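Local coordinates for metazoan TIR-STING fusion (Crassostrea gigas, PDB 6WT6), which joins a Toll/interleukin-1 receptor (TIR) domain to a STING ligand-binding domain in a single polypeptide chain, at residues Ala33-Cys38 with Cys60-Arg65. Residues are numbered along the deposited sequence; the frame is centred on the assembly and turned at random.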
ATOM      1  N   ALA A  33     -27.250   1.509  -4.856  1.00 48.62           N
ATOM      2  CA  ALA A  33     -26.539   0.301  -5.241  1.00 47.24           C
ATOM      3  C   ALA A  33     -26.059   0.401  -6.681  1.00 48.22           C
ATOM      4  O   ALA A  33     -26.786   0.876  -7.558  1.00 51.64           O
ATOM      5  CB  ALA A  33     -27.419  -0.942  -5.071  1.00 46.89           C
ATOM      6  N   PHE A  34     -24.827  -0.040  -6.911  1.00 47.14           N
ATOM      7  CA  PHE A  34     -24.308  -0.263  -8.250  1.00 51.48           C
ATOM      8  C   PHE A  34     -24.388  -1.752  -8.549  1.00 50.86           C
ATOM      9  O   PHE A  34     -23.885  -2.572  -7.775  1.00 47.71           O
ATOM     10  CB  PHE A  34     -22.865   0.225  -8.388  1.00 55.55           C
ATOM     11  CG  PHE A  34     -22.219  -0.146  -9.699  1.00 56.26           C
ATOM     12  CD1 PHE A  34     -22.556   0.522 -10.866  1.00 60.24           C
ATOM     13  CD2 PHE A  34     -21.271  -1.154  -9.763  1.00 56.09           C
ATOM     14  CE1 PHE A  34     -21.963   0.187 -12.074  1.00 59.14           C
ATOM     15  CE2 PHE A  34     -20.674  -1.493 -10.969  1.00 57.24           C
ATOM     16  CZ  PHE A  34     -21.021  -0.821 -12.124  1.00 58.28           C
ATOM     17  N   ILE A  35     -25.028  -2.093  -9.659  1.00 54.32           N
ATOM     18  CA  ILE A  35     -25.170  -3.478 -10.085  1.00 59.21           C
ATOM     19  C   ILE A  35     -24.027  -3.789 -11.046  1.00 62.01           C
ATOM     20  O   ILE A  35     -24.018  -3.326 -12.189  1.00 64.08           O
ATOM     21  CB  ILE A  35     -26.540  -3.727 -10.726  1.00 61.16           C
ATOM     22  CG1 ILE A  35     -27.640  -3.542  -9.681  1.00 61.41           C
ATOM     23  CG2 ILE A  35     -26.609  -5.116 -11.339  1.00 63.36           C
ATOM     24  CD1 ILE A  35     -29.032  -3.743 -10.212  1.00 62.66           C
ATOM     25  N   SER A  36     -23.053  -4.562 -10.570  1.00 62.11           N
ATOM     26  CA  SER A  36     -21.912  -4.984 -11.371  1.00 63.71           C
ATOM     27  C   SER A  36     -22.217  -6.352 -11.968  1.00 58.97           C
ATOM     28  O   SER A  36     -22.412  -7.326 -11.233  1.00 55.74           O
ATOM     29  CB  SER A  36     -20.641  -5.033 -10.525  1.00 72.69           C
ATOM     30  OG  SER A  36     -19.507  -5.329 -11.318  1.00 82.21           O
ATOM     31  N   TYR A  37     -22.255  -6.423 -13.296  1.00 56.64           N
ATOM     32  CA  TYR A  37     -22.612  -7.649 -13.990  1.00 59.37           C
ATOM     33  C   TYR A  37     -21.745  -7.798 -15.230  1.00 58.06           C
ATOM     34  O   TYR A  37     -21.204  -6.822 -15.756  1.00 53.57           O
ATOM     35  CB  TYR A  37     -24.097  -7.666 -14.374  1.00 61.91           C
ATOM     36  CG  TYR A  37     -24.497  -6.568 -15.339  1.00 65.21           C
ATOM     37  CD1 TYR A  37     -24.709  -5.267 -14.896  1.00 62.18           C
ATOM     38  CD2 TYR A  37     -24.672  -6.835 -16.690  1.00 56.80           C
ATOM     39  CE1 TYR A  37     -25.074  -4.262 -15.775  1.00 61.09           C
ATOM     40  CE2 TYR A  37     -25.039  -5.840 -17.573  1.00 58.47           C
ATOM     41  CZ  TYR A  37     -25.238  -4.558 -17.114  1.00 60.71           C
ATOM     42  OH  TYR A  37     -25.605  -3.567 -17.996  1.00 63.86           O
ATOM     43  N   CYS A  38     -21.610  -9.043 -15.686  1.00 59.97           N
ATOM     44  CA  CYS A  38     -20.968  -9.320 -16.964  1.00 61.50           C
ATOM     45  C   CYS A  38     -21.986  -9.127 -18.080  1.00 60.64           C
ATOM     46  O   CYS A  38     -22.988  -9.845 -18.141  1.00 59.86           O
ATOM     47  CB  CYS A  38     -20.400 -10.736 -16.996  1.00 63.93           C
ATOM     48  SG  CYS A  38     -19.758 -11.224 -18.618  1.00 71.42           S
ATOM     49  N   CYS A  60     -30.640   3.026  -8.325  1.00 53.68           N
ATOM     50  CA  CYS A  60     -29.510   2.189  -8.693  1.00 56.46           C
ATOM     51  C   CYS A  60     -28.806   2.733  -9.929  1.00 58.16           C
ATOM     52  O   CYS A  60     -29.348   3.554 -10.675  1.00 57.13           O
ATOM     53  CB  CYS A  60     -29.949   0.743  -8.949  1.00 58.34           C
ATOM     54  SG  CYS A  60     -30.469  -0.157  -7.479  1.00 59.33           S
ATOM     55  N   CYS A  61     -27.579   2.259 -10.127  1.00 58.43           N
ATOM     56  CA  CYS A  61     -26.776   2.561 -11.306  1.00 57.35           C
ATOM     57  C   CYS A  61     -26.629   1.283 -12.119  1.00 60.58           C
ATOM     58  O   CYS A  61     -26.114   0.279 -11.615  1.00 62.11           O
ATOM     59  CB  CYS A  61     -25.405   3.116 -10.913  1.00 53.50           C
ATOM     60  SG  CYS A  61     -24.278   3.415 -12.301  1.00 53.05           S
ATOM     61  N   PHE A  62     -27.083   1.322 -13.371  1.00 62.25           N
ATOM     62  CA  PHE A  62     -27.110   0.154 -14.244  1.00 63.07           C
ATOM     63  C   PHE A  62     -26.376   0.491 -15.534  1.00 59.27           C
ATOM     64  O   PHE A  62     -26.748   1.442 -16.229  1.00 56.51           O
ATOM     65  CB  PHE A  62     -28.553  -0.271 -14.532  1.00 66.02           C
ATOM     66  CG  PHE A  62     -28.680  -1.654 -15.103  1.00 67.93           C
ATOM     67  CD1 PHE A  62     -28.461  -2.764 -14.307  1.00 67.99           C
ATOM     68  CD2 PHE A  62     -29.037  -1.845 -16.427  1.00 68.91           C
ATOM     69  CE1 PHE A  62     -28.583  -4.039 -14.825  1.00 69.08           C
ATOM     70  CE2 PHE A  62     -29.162  -3.120 -16.950  1.00 70.75           C
ATOM     71  CZ  PHE A  62     -28.935  -4.218 -16.146  1.00 69.92           C
ATOM     72  N   ALA A  63     -25.346  -0.297 -15.858  1.00 59.00           N
ATOM     73  CA  ALA A  63     -24.442   0.033 -16.958  1.00 61.21           C
ATOM     74  C   ALA A  63     -25.194   0.244 -18.269  1.00 63.18           C
ATOM     75  O   ALA A  63     -25.065   1.294 -18.910  1.00 62.37           O
ATOM     76  CB  ALA A  63     -23.389  -1.067 -17.113  1.00 62.99           C
ATOM     77  N   GLU A  64     -25.991  -0.750 -18.675  1.00 65.79           N
ATOM     78  CA  GLU A  64     -26.726  -0.671 -19.937  1.00 70.63           C
ATOM     79  C   GLU A  64     -27.548   0.608 -20.035  1.00 72.46           C
ATOM     80  O   GLU A  64     -27.569   1.267 -21.082  1.00 76.75           O
ATOM     81  CB  GLU A  64     -27.640  -1.890 -20.084  1.00 74.24           C
ATOM     82  CG  GLU A  64     -28.639  -1.797 -21.225  1.00 75.61           C
ATOM     83  CD  GLU A  64     -29.802  -2.763 -21.060  1.00 79.39           C
ATOM     84  OE1 GLU A  64     -30.649  -2.535 -20.167  1.00 79.68           O
ATOM     85  OE2 GLU A  64     -29.869  -3.752 -21.822  1.00 81.88           O
ATOM     86  N   ARG A  65     -28.231   0.977 -18.951  1.00 70.06           N
ATOM     87  CA  ARG A  65     -29.123   2.130 -18.988  1.00 69.04           C
ATOM     88  C   ARG A  65     -28.368   3.439 -18.797  1.00 69.05           C
ATOM     89  O   ARG A  65     -28.604   4.409 -19.527  1.00 69.79           O
ATOM     90  CB  ARG A  65     -30.198   1.987 -17.912  1.00 67.23           C
ATOM     91  CG  ARG A  65     -30.888   3.284 -17.550  1.00 67.65           C
ATOM     92  CD  ARG A  65     -31.813   3.099 -16.361  1.00 66.81           C
ATOM     93  NE  ARG A  65     -31.062   2.913 -15.125  1.00 67.72           N
ATOM     94  CZ  ARG A  65     -31.604   2.531 -13.974  1.00 68.34           C
ATOM     95  NH1 ARG A  65     -32.905   2.289 -13.906  1.00 70.69           N
ATOM     96  NH2 ARG A  65     -30.846   2.387 -12.896  1.00 68.38           N
TER
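Tyr37 and Phe62 lay their rings almost parallel in an offset stack, centroids 4.8 Å apart and planes at 13°, with Tyr37 CE1 over one face of Phe62, near its rim. The Tyr37 ring is tucked between backbone N and carbonyl carbon (chi1 63°), which brings it against Phe62 and its hydroxyl to the start of helix 63-66. Glu64 N, at the edge of the Tyr37 ring near its plane, donates a bent bond (143°) to Tyr37 OH at 2.9 Å, so tyrosine serves both as apolar slab and as acceptor for a first-turn amide. Ala63 is small enough to sit against that hydroxyl. Ile35 CG2 meets the edge of the Phe62 ring.

Earlier in both segments, the parallel strands pair through Cys61, whose N bonds Ala33 O at 3.0 Å and whose O receives Ile35 N at 3.3 Å, nearly straight. The compact Cys61 SG lies 3.7 Å from Phe34 CD1, at the ring edge. Against this buried core, exposed Glu64 offers mainly N and CB; its carboxylate leads away to Arg47, where charge suits the solvent side.

Within this beta-alpha-beta unit of the TIR domain, helix 43-56 covers Ile35 and Phe62, helix 74-82 covers Phe34 and Cys61, and strand 84-91 flanks strand 31-36.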